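PDB 3WND: protein translation elongation factor 1A from Methanosarcina mazei, which binds cysteinyl-tRNA(Cys) in its GTP-bound form and, as a SelB/EF-Tu/aIF2 gamma-like factor, probably acts in translation elongation. Local coordinates for residues A22-S32 with L81-P92; R34-G42 with F64-K72. All coordinates share one frame; numbering follows the deposited sequence.

Contact 1: A22-S32 with L81-P92; sequences ANVAIIGTEKS and LNISDIAVLCIP
From Val-24 with Ile-86 to Ile-27 with Leu-89, residues 22-28 and 86-91 run as two neighbouring parallel strands, their directions 28° apart. Backbone bonds alternate from side to side: Ala-25 N gives to Ile-86 O and Ile-27 N to Val-88 O, while Val-88 N and Cys-90 N return to Ala-25 O and Ile-27 O. The Cys-90 N to Ile-27 O bond is 2.7 Å. At the start of the ladder Asn-23 O is gripped twice: Ile-86 N lies in its carbonyl plane at 3.2 Å, whereas Asp-85 N, at 2.8 Å, is tilted from it.

Apolar contacts fill both faces of the pair. On one, Val-24 CG1 meets Val-88 CG2 at 3.7 Å, and Ile-26 lies alongside Val-88, its CD1 3.6 Å from Val-88 CB. Cys-90 has SG beside its own backbone N (chi1 -68°), which sends the sulfur to Ile-26 CG2 at 3.7 Å. Phe-64 and helix 167-187 pack on this side. On the other face, Ala-25 CB rests 3.8 Å from Leu-81 CD2, and Ile-27 CG1 reaches Leu-89 CD1; helix 98-109 adds Leu-107 against Leu-81 and Ala-87.

Waters patch both ends. One joins Asn-23 N to Asp-85 OD2, a second links Asn-23 ND2 with Ile-83 O and Asp-85 OD2, and a third bridges Thr-29 N and Cys-90 O. Asn-23 ND2 also bonds to Gly-252 O.

Beyond Gly-28, where a CB would run into Cys-90 O and the carbonyl of Ile-27, a type II turn from Thr-29 to Ser-32 is tied by Ser-32 OG to Thr-29 O, 2.8 Å. Strand, glycine and turn are consistent with the start of a P-loop, and Ser-32 is one of the GDP-binding residues.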
loop_
_atom_site.group_PDB
_atom_site.type_symbol
_atom_site.label_atom_id
_atom_site.label_comp_id
_atom_site.label_asym_id
_atom_site.label_seq_id
_atom_site.Cartn_x
_atom_site.Cartn_y
_atom_site.Cartn_z
ATOM N N ALA A 22 9.477 4.682 -8.635
ATOM C CA ALA A 22 9.326 4.043 -7.307
ATOM C C ALA A 22 8.109 4.630 -6.633
ATOM O O ALA A 22 7.923 5.866 -6.637
ATOM C CB ALA A 22 10.540 4.268 -6.440
ATOM N N ASN A 23 7.251 3.751 -6.086
ATOM C CA ASN A 23 6.087 4.243 -5.335
ATOM C C ASN A 23 6.348 3.874 -3.897
ATOM O O ASN A 23 6.560 2.684 -3.545
ATOM C CB ASN A 23 4.834 3.567 -5.853
ATOM C CG ASN A 23 4.569 3.922 -7.287
ATOM O OD1 ASN A 23 4.672 5.108 -7.675
ATOM N ND2 ASN A 23 4.353 2.908 -8.120
ATOM N N VAL A 24 6.401 4.918 -3.063
ATOM C CA VAL A 24 6.895 4.792 -1.666
ATOM C C VAL A 24 5.801 5.244 -0.705
ATOM O O VAL A 24 5.143 6.271 -0.910
ATOM C CB VAL A 24 8.204 5.665 -1.520
ATOM C CG1 VAL A 24 8.730 5.551 -0.079
ATOM C CG2 VAL A 24 9.277 5.268 -2.551
ATOM N N ALA A 25 5.505 4.423 0.276
ATOM C CA ALA A 25 4.591 4.780 1.366
ATOM C C ALA A 25 5.341 5.305 2.537
ATOM O O ALA A 25 6.305 4.706 2.993
ATOM C CB ALA A 25 3.862 3.533 1.814
ATOM N N ILE A 26 4.950 6.479 2.998
ATOM C CA ILE A 26 5.596 7.055 4.231
ATOM C C ILE A 26 4.550 6.916 5.325
ATOM O O ILE A 26 3.423 7.476 5.234
ATOM C CB ILE A 26 6.026 8.571 4.091
ATOM C CG1 ILE A 26 6.859 8.865 2.811
ATOM C CG2 ILE A 26 6.699 9.026 5.397
ATOM C CD1 ILE A 26 8.147 8.116 2.628
ATOM N N ILE A 27 4.908 6.123 6.344
ATOM C CA ILE A 27 3.962 5.752 7.353
ATOM C C ILE A 27 4.563 5.886 8.749
ATOM O O ILE A 27 5.821 5.968 8.945
ATOM C CB ILE A 27 3.453 4.279 7.134
ATOM C CG1 ILE A 27 4.596 3.265 7.354
ATOM C CG2 ILE A 27 2.760 4.113 5.724
ATOM C CD1 ILE A 27 4.073 1.807 7.512
ATOM N N GLY A 28 3.705 5.808 9.723
ATOM C CA GLY A 28 4.091 5.650 11.116
ATOM C C GLY A 28 3.192 6.357 12.081
ATOM O O GLY A 28 2.112 6.883 11.686
ATOM N N THR A 29 3.577 6.305 13.346
ATOM C CA THR A 29 2.780 6.821 14.481
ATOM C C THR A 29 2.582 8.315 14.504
ATOM O O THR A 29 3.095 9.070 13.625
ATOM C CB THR A 29 3.410 6.292 15.834
ATOM O OG1 THR A 29 2.447 6.462 16.901
ATOM C CG2 THR A 29 4.749 6.951 16.163
ATOM N N GLU A 30 1.723 8.765 15.440
ATOM C CA GLU A 30 1.568 10.233 15.633
ATOM C C GLU A 30 2.867 10.932 15.942
ATOM O O GLU A 30 3.721 10.373 16.644
ATOM C CB GLU A 30 0.614 10.530 16.800
ATOM C CG GLU A 30 -0.793 10.095 16.485
ATOM C CD GLU A 30 -1.235 8.790 17.195
ATOM O OE1 GLU A 30 -0.444 7.759 17.306
ATOM O OE2 GLU A 30 -2.437 8.792 17.625
ATOM N N LYS A 31 2.990 12.182 15.481
ATOM C CA LYS A 31 4.149 12.996 15.823
ATOM C C LYS A 31 5.513 12.295 15.492
ATOM O O LYS A 31 6.452 12.326 16.268
ATOM C CB LYS A 31 4.119 13.438 17.308
ATOM C CG LYS A 31 2.993 14.424 17.702
ATOM C CD LYS A 31 2.513 14.207 19.148
ATOM C CE LYS A 31 3.519 14.682 20.221
ATOM N NZ LYS A 31 3.487 13.880 21.465
ATOM N N SER A 32 5.559 11.612 14.343
ATOM C CA SER A 32 6.766 10.957 13.900
ATOM C C SER A 32 7.475 11.654 12.762
ATOM O O SER A 32 8.432 11.123 12.253
ATOM C CB SER A 32 6.448 9.494 13.515
ATOM O OG SER A 32 5.587 9.569 12.378
ATOM N N LEU A 81 -0.074 1.441 1.549
ATOM C CA LEU A 81 0.756 0.249 1.382
ATOM C C LEU A 81 0.472 -0.535 0.102
ATOM O O LEU A 81 1.393 -1.000 -0.530
ATOM C CB LEU A 81 0.731 -0.684 2.590
ATOM C CG LEU A 81 1.423 -0.060 3.849
ATOM C CD1 LEU A 81 1.294 -0.892 5.091
ATOM C CD2 LEU A 81 2.951 0.304 3.600
ATOM N N ASN A 82 -0.796 -0.778 -0.208
ATOM C CA ASN A 82 -1.106 -1.595 -1.370
ATOM C C ASN A 82 -0.984 -0.884 -2.702
ATOM O O ASN A 82 -1.187 -1.536 -3.728
ATOM C CB ASN A 82 -2.561 -2.202 -1.198
ATOM C CG ASN A 82 -2.560 -3.528 -0.298
ATOM O OD1 ASN A 82 -1.480 -4.128 -0.066
ATOM N ND2 ASN A 82 -3.774 -4.020 0.127
ATOM N N ILE A 83 -0.633 0.414 -2.704
ATOM C CA ILE A 83 -0.230 1.090 -3.974
ATOM C C ILE A 83 1.245 1.324 -4.075
ATOM O O ILE A 83 1.719 1.787 -5.082
ATOM C CB ILE A 83 -1.039 2.428 -4.186
ATOM C CG1 ILE A 83 -0.578 3.513 -3.278
ATOM C CG2 ILE A 83 -2.545 2.153 -4.219
ATOM C CD1 ILE A 83 -1.460 4.798 -3.471
ATOM N N SER A 84 1.964 0.990 -2.995
ATOM C CA SER A 84 3.380 1.246 -2.958
ATOM C C SER A 84 4.210 -0.011 -3.026
ATOM O O SER A 84 3.728 -1.134 -2.724
ATOM C CB SER A 84 3.711 2.038 -1.680
ATOM O OG SER A 84 3.018 3.274 -1.684
ATOM N N ASP A 85 5.498 0.142 -3.366
ATOM C CA ASP A 85 6.396 -1.012 -3.331
ATOM C C ASP A 85 7.447 -0.917 -2.248
ATOM O O ASP A 85 8.098 -1.931 -1.975
ATOM C CB ASP A 85 7.102 -1.199 -4.709
ATOM C CG ASP A 85 6.098 -1.716 -5.780
ATOM O OD1 ASP A 85 5.312 -2.668 -5.520
ATOM O OD2 ASP A 85 6.123 -1.159 -6.837
ATOM N N ILE A 86 7.629 0.289 -1.686
ATOM C CA ILE A 86 8.662 0.501 -0.658
ATOM C C ILE A 86 7.957 1.195 0.498
ATOM O O ILE A 86 7.166 2.097 0.236
ATOM C CB ILE A 86 9.730 1.506 -1.169
ATOM C CG1 ILE A 86 10.477 0.910 -2.387
ATOM C CG2 ILE A 86 10.747 1.802 -0.048
ATOM C CD1 ILE A 86 11.427 1.887 -3.113
ATOM N N ALA A 87 8.273 0.758 1.738
ATOM C CA ALA A 87 7.654 1.398 2.930
ATOM C C ALA A 87 8.729 2.098 3.684
ATOM O O ALA A 87 9.773 1.508 3.920
ATOM C CB ALA A 87 6.942 0.375 3.860
ATOM N N VAL A 88 8.482 3.351 4.043
ATOM C CA VAL A 88 9.401 4.046 4.976
ATOM C C VAL A 88 8.619 4.251 6.275
ATOM O O VAL A 88 7.586 4.958 6.286
ATOM C CB VAL A 88 9.782 5.424 4.434
ATOM C CG1 VAL A 88 10.597 6.197 5.524
ATOM C CG2 VAL A 88 10.608 5.211 3.147
ATOM N N LEU A 89 9.041 3.523 7.325
ATOM C CA LEU A 89 8.357 3.553 8.644
ATOM C C LEU A 89 9.063 4.582 9.489
ATOM O O LEU A 89 10.284 4.429 9.741
ATOM C CB LEU A 89 8.340 2.164 9.277
ATOM C CG LEU A 89 7.918 2.124 10.723
ATOM C CD1 LEU A 89 6.430 2.644 10.858
ATOM C CD2 LEU A 89 8.083 0.684 11.240
ATOM N N CYS A 90 8.347 5.617 9.838
ATOM C CA CYS A 90 8.975 6.748 10.593
ATOM C C CYS A 90 8.787 6.483 12.091
ATOM O O CYS A 90 7.707 6.299 12.551
ATOM C CB CYS A 90 8.237 8.040 10.215
ATOM S SG CYS A 90 8.514 8.508 8.527
ATOM N N ILE A 91 9.916 6.406 12.800
ATOM C CA ILE A 91 9.862 6.221 14.251
ATOM C C ILE A 91 10.643 7.400 14.867
ATOM O O ILE A 91 11.880 7.459 14.703
ATOM C CB ILE A 91 10.480 4.861 14.651
ATOM C CG1 ILE A 91 9.776 3.712 13.855
ATOM C CG2 ILE A 91 10.381 4.692 16.152
ATOM C CD1 ILE A 91 10.302 2.342 14.070
ATOM N N PRO A 92 9.979 8.196 15.708
ATOM C CA PRO A 92 10.663 9.318 16.373
ATOM C C PRO A 92 11.397 8.840 17.670
ATOM O O PRO A 92 11.237 7.692 18.072
ATOM C CB PRO A 92 9.490 10.235 16.718
ATOM C CG PRO A 92 8.353 9.236 17.091
ATOM C CD PRO A 92 8.504 8.159 16.019
HETATM O O HOH W 1 8.153 1.074 -6.957
HETATM O O HOH W 2 3.670 0.424 -7.019
HETATM O O HOH W 3 5.828 4.642 13.786
#

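Contact 2: R34-G42 with F64-K72; sequences RTSLAANLG and FVDAHSYPK
This is a buried helix-on-strand contact at the nucleotide end of the central sheet: helix 34-39 runs roughly antiparallel to strand 64-66, at 156°, and segment 34-42 touches the strand and the turn that follows. Ala-38 sits in the middle, its CB 3.8 Å from Asp-66 CB, a small residue that lets the two backbones come close.

Past helix 34-39, Leu-41 sits over one face of the Phe-64 ring, its side chain roughly at right angles to that of the phenylalanine. Its CB stands over the centre of the ring, 3.7 Å from the centroid, in a CH-pi contact, and the branch CD1 touches CE2 of Phe-64 on the same face. Ile-174 of helix 167-187 also packs on this phenylalanine. With an alanine here instead of Phe-64, Leu-41 would probably lose the flat surface beneath CB and CD1, opening a gap between Leu-41 and the strand.

The polar side begins with Thr-35 OG1, which donates to Asp-66 OD2 at 2.6 Å. Asp-66 has CG opposite its backbone N (chi1 174°), which carries the carboxylate to the threonine; the hydroxyl meets OD2 on the syn side, near the carboxylate plane. Arg-34 is modelled in two conformers; in one, it bends at chi3 (-90°) and turns the edge of its guanidinium to Tyr-70 O, where NH1 appears to bond and NH2 does so weakly, both tentative given the alternate.

The chemistry implies a polar tie at the nucleotide end: the Thr-35 hydroxyl, held by the Asp-66 carboxylate, joins the start of helix 34-39 to the end of strand 61-66. Arg-34 and Thr-35 are themselves GDP-binding residues, so this bond lies within the binding site.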
loop_
_atom_site.group_PDB
_atom_site.type_symbol
_atom_site.label_atom_id
_atom_site.label_comp_id
_atom_site.label_asym_id
_atom_site.label_seq_id
_atom_site.Cartn_x
_atom_site.Cartn_y
_atom_site.Cartn_z
ATOM N N ARG A 34 6.289 12.208 9.790
ATOM C CA ARG A 34 5.882 11.558 8.493
ATOM C C ARG A 34 5.523 12.604 7.446
ATOM O O ARG A 34 6.056 12.575 6.354
ATOM C CB ARG A 34 4.606 10.787 8.709
ATOM C CG ARG A 34 4.709 9.529 9.505
ATOM C CD ARG A 34 3.337 8.872 9.389
ATOM N NE ARG A 34 2.557 9.380 10.473
ATOM C CZ ARG A 34 1.243 9.320 10.628
ATOM N NH1 ARG A 34 0.404 8.789 9.713
ATOM N NH2 ARG A 34 0.734 9.812 11.740
ATOM N N THR A 35 4.567 13.484 7.751
ATOM C CA THR A 35 4.162 14.467 6.742
ATOM C C THR A 35 5.273 15.420 6.383
ATOM O O THR A 35 5.480 15.663 5.190
ATOM C CB THR A 35 2.916 15.253 7.242
ATOM O OG1 THR A 35 1.837 14.320 7.395
ATOM C CG2 THR A 35 2.566 16.356 6.237
ATOM N N SER A 36 6.131 15.825 7.363
ATOM C CA SER A 36 7.197 16.712 6.985
ATOM C C SER A 36 8.188 16.026 6.113
ATOM O O SER A 36 8.761 16.638 5.231
ATOM C CB SER A 36 7.895 17.177 8.279
ATOM O OG SER A 36 6.985 18.008 8.969
ATOM N N LEU A 37 8.363 14.717 6.331
ATOM C CA LEU A 37 9.364 14.009 5.475
ATOM C C LEU A 37 8.787 13.917 4.019
ATOM O O LEU A 37 9.522 14.203 3.039
ATOM C CB LEU A 37 9.642 12.613 6.066
ATOM C CG LEU A 37 10.599 11.704 5.216
ATOM C CD1 LEU A 37 11.901 12.380 4.975
ATOM C CD2 LEU A 37 10.704 10.292 5.840
ATOM N N ALA A 38 7.550 13.392 3.933
ATOM C CA ALA A 38 6.880 13.205 2.626
ATOM C C ALA A 38 6.942 14.596 1.886
ATOM O O ALA A 38 7.302 14.687 0.700
ATOM C CB ALA A 38 5.404 12.746 2.804
ATOM N N ALA A 39 6.534 15.667 2.601
ATOM C CA ALA A 39 6.397 17.007 2.002
ATOM C C ALA A 39 7.746 17.557 1.481
ATOM O O ALA A 39 7.760 18.380 0.574
ATOM C CB ALA A 39 5.758 17.962 3.027
ATOM N N ASN A 40 8.858 17.122 2.080
ATOM C CA ASN A 40 10.186 17.535 1.622
ATOM C C ASN A 40 10.807 16.596 0.633
ATOM O O ASN A 40 11.919 16.846 0.127
ATOM C CB ASN A 40 11.108 17.682 2.841
ATOM C CG ASN A 40 10.869 19.021 3.590
ATOM O OD1 ASN A 40 11.161 20.082 3.049
ATOM N ND2 ASN A 40 10.331 18.984 4.795
ATOM N N LEU A 41 10.059 15.538 0.245
ATOM C CA LEU A 41 10.574 14.594 -0.758
ATOM C C LEU A 41 9.902 14.787 -2.129
ATOM O O LEU A 41 10.422 14.265 -3.135
ATOM C CB LEU A 41 10.356 13.140 -0.323
ATOM C CG LEU A 41 11.250 12.724 0.844
ATOM C CD1 LEU A 41 10.953 11.337 1.229
ATOM C CD2 LEU A 41 12.738 12.832 0.540
ATOM N N GLY A 42 8.784 15.484 -2.170
ATOM C CA GLY A 42 8.142 15.790 -3.495
ATOM C C GLY A 42 7.084 16.889 -3.378
ATOM O O GLY A 42 6.903 17.519 -2.313
ATOM N N PHE A 64 5.533 9.616 -3.398
ATOM C CA PHE A 64 5.532 9.324 -1.929
ATOM C C PHE A 64 4.150 9.503 -1.405
ATOM O O PHE A 64 3.552 10.541 -1.540
ATOM C CB PHE A 64 6.511 10.264 -1.186
ATOM C CG PHE A 64 7.875 10.206 -1.717
ATOM C CD1 PHE A 64 8.285 11.085 -2.714
ATOM C CD2 PHE A 64 8.753 9.286 -1.216
ATOM C CE1 PHE A 64 9.566 10.972 -3.228
ATOM C CE2 PHE A 64 10.067 9.231 -1.688
ATOM C CZ PHE A 64 10.466 10.094 -2.711
ATOM N N VAL A 65 3.625 8.480 -0.759
ATOM C CA VAL A 65 2.254 8.555 -0.321
ATOM C C VAL A 65 2.292 8.654 1.186
ATOM O O VAL A 65 2.789 7.744 1.910
ATOM C CB VAL A 65 1.533 7.270 -0.748
ATOM C CG1 VAL A 65 0.104 7.358 -0.275
ATOM C CG2 VAL A 65 1.703 7.105 -2.241
ATOM N N ASP A 66 1.800 9.793 1.663
ATOM C CA ASP A 66 1.686 10.019 3.098
ATOM C C ASP A 66 0.353 9.505 3.571
ATOM O O ASP A 66 -0.732 10.002 3.102
ATOM C CB ASP A 66 1.817 11.530 3.364
ATOM C CG ASP A 66 1.559 11.940 4.878
ATOM O OD1 ASP A 66 1.503 11.102 5.795
ATOM O OD2 ASP A 66 1.462 13.176 5.100
ATOM N N ALA A 67 0.399 8.454 4.428
ATOM C CA ALA A 67 -0.891 7.941 4.992
ATOM C C ALA A 67 -1.375 8.820 6.164
ATOM O O ALA A 67 -1.354 8.420 7.374
ATOM C CB ALA A 67 -0.664 6.472 5.485
ATOM N N HIS A 68 -1.743 10.057 5.841
ATOM C CA HIS A 68 -1.944 11.048 6.910
ATOM C C HIS A 68 -3.126 10.843 7.779
ATOM O O HIS A 68 -3.196 11.495 8.824
ATOM C CB HIS A 68 -1.897 12.497 6.342
ATOM C CG HIS A 68 -3.084 12.821 5.460
ATOM N ND1 HIS A 68 -3.036 12.808 4.063
ATOM C CD2 HIS A 68 -4.399 12.961 5.790
ATOM C CE1 HIS A 68 -4.235 13.060 3.581
ATOM N NE2 HIS A 68 -5.088 13.187 4.612
ATOM N N SER A 69 -4.068 9.969 7.362
ATOM C CA SER A 69 -5.253 9.653 8.146
ATOM C C SER A 69 -5.093 8.429 9.027
ATOM O O SER A 69 -5.995 8.046 9.676
ATOM C CB SER A 69 -6.592 9.589 7.317
ATOM O OG SER A 69 -6.683 10.722 6.531
ATOM N N TYR A 70 -3.894 7.870 9.059
ATOM C CA TYR A 70 -3.536 6.831 10.049
ATOM C C TYR A 70 -2.785 7.602 11.147
ATOM O O TYR A 70 -1.911 8.431 10.822
ATOM C CB TYR A 70 -2.650 5.780 9.332
ATOM C CG TYR A 70 -2.135 4.777 10.313
ATOM C CD1 TYR A 70 -2.946 3.668 10.709
ATOM C CD2 TYR A 70 -0.938 5.034 11.001
ATOM C CE1 TYR A 70 -2.519 2.813 11.702
ATOM C CE2 TYR A 70 -0.513 4.167 12.044
ATOM C CZ TYR A 70 -1.272 3.059 12.347
ATOM O OH TYR A 70 -0.901 2.215 13.339
ATOM N N PRO A 71 -3.031 7.278 12.441
ATOM C CA PRO A 71 -3.701 6.077 12.911
ATOM C C PRO A 71 -5.222 6.144 13.075
ATOM O O PRO A 71 -5.836 5.170 13.499
ATOM C CB PRO A 71 -3.014 5.833 14.250
ATOM C CG PRO A 71 -2.698 7.134 14.758
ATOM C CD PRO A 71 -2.246 7.884 13.546
ATOM N N LYS A 72 -5.841 7.279 12.751
ATOM C CA LYS A 72 -7.322 7.345 12.893
ATOM C C LYS A 72 -8.015 6.235 12.117
ATOM O O LYS A 72 -8.893 5.560 12.676
ATOM C CB LYS A 72 -7.836 8.699 12.410
ATOM C CG LYS A 72 -9.370 8.851 12.422
ATOM C CD LYS A 72 -9.773 10.171 11.728
ATOM C CE LYS A 72 -10.100 10.035 10.220
ATOM N NZ LYS A 72 -9.513 11.071 9.305
#

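How the contacts relate
Contacts 1 and 2 lie side by side in the GTPase-like domain, their centres about 7 Å apart, on one mixed sheet. Along the chain come strand 21-28, helix 34-39, strand 61-66, helix 74-83 and strand 86-91, so contact 2 falls entirely between the two segments of contact 1. Strand 21-28 belongs to contact 1 and joins it to contact 2, pairing with 86-91 on one edge and with 61-66 on the other, where Val-24 O and Val-65 N, 2.7 Å apart, probably share a hydrogen bond. GDP-binding residues fall in both, Ser-32 in contact 1 and Arg-34 and Thr-35 in contact 2, in the loop and helix start just past the C-terminal end of strand 21-28.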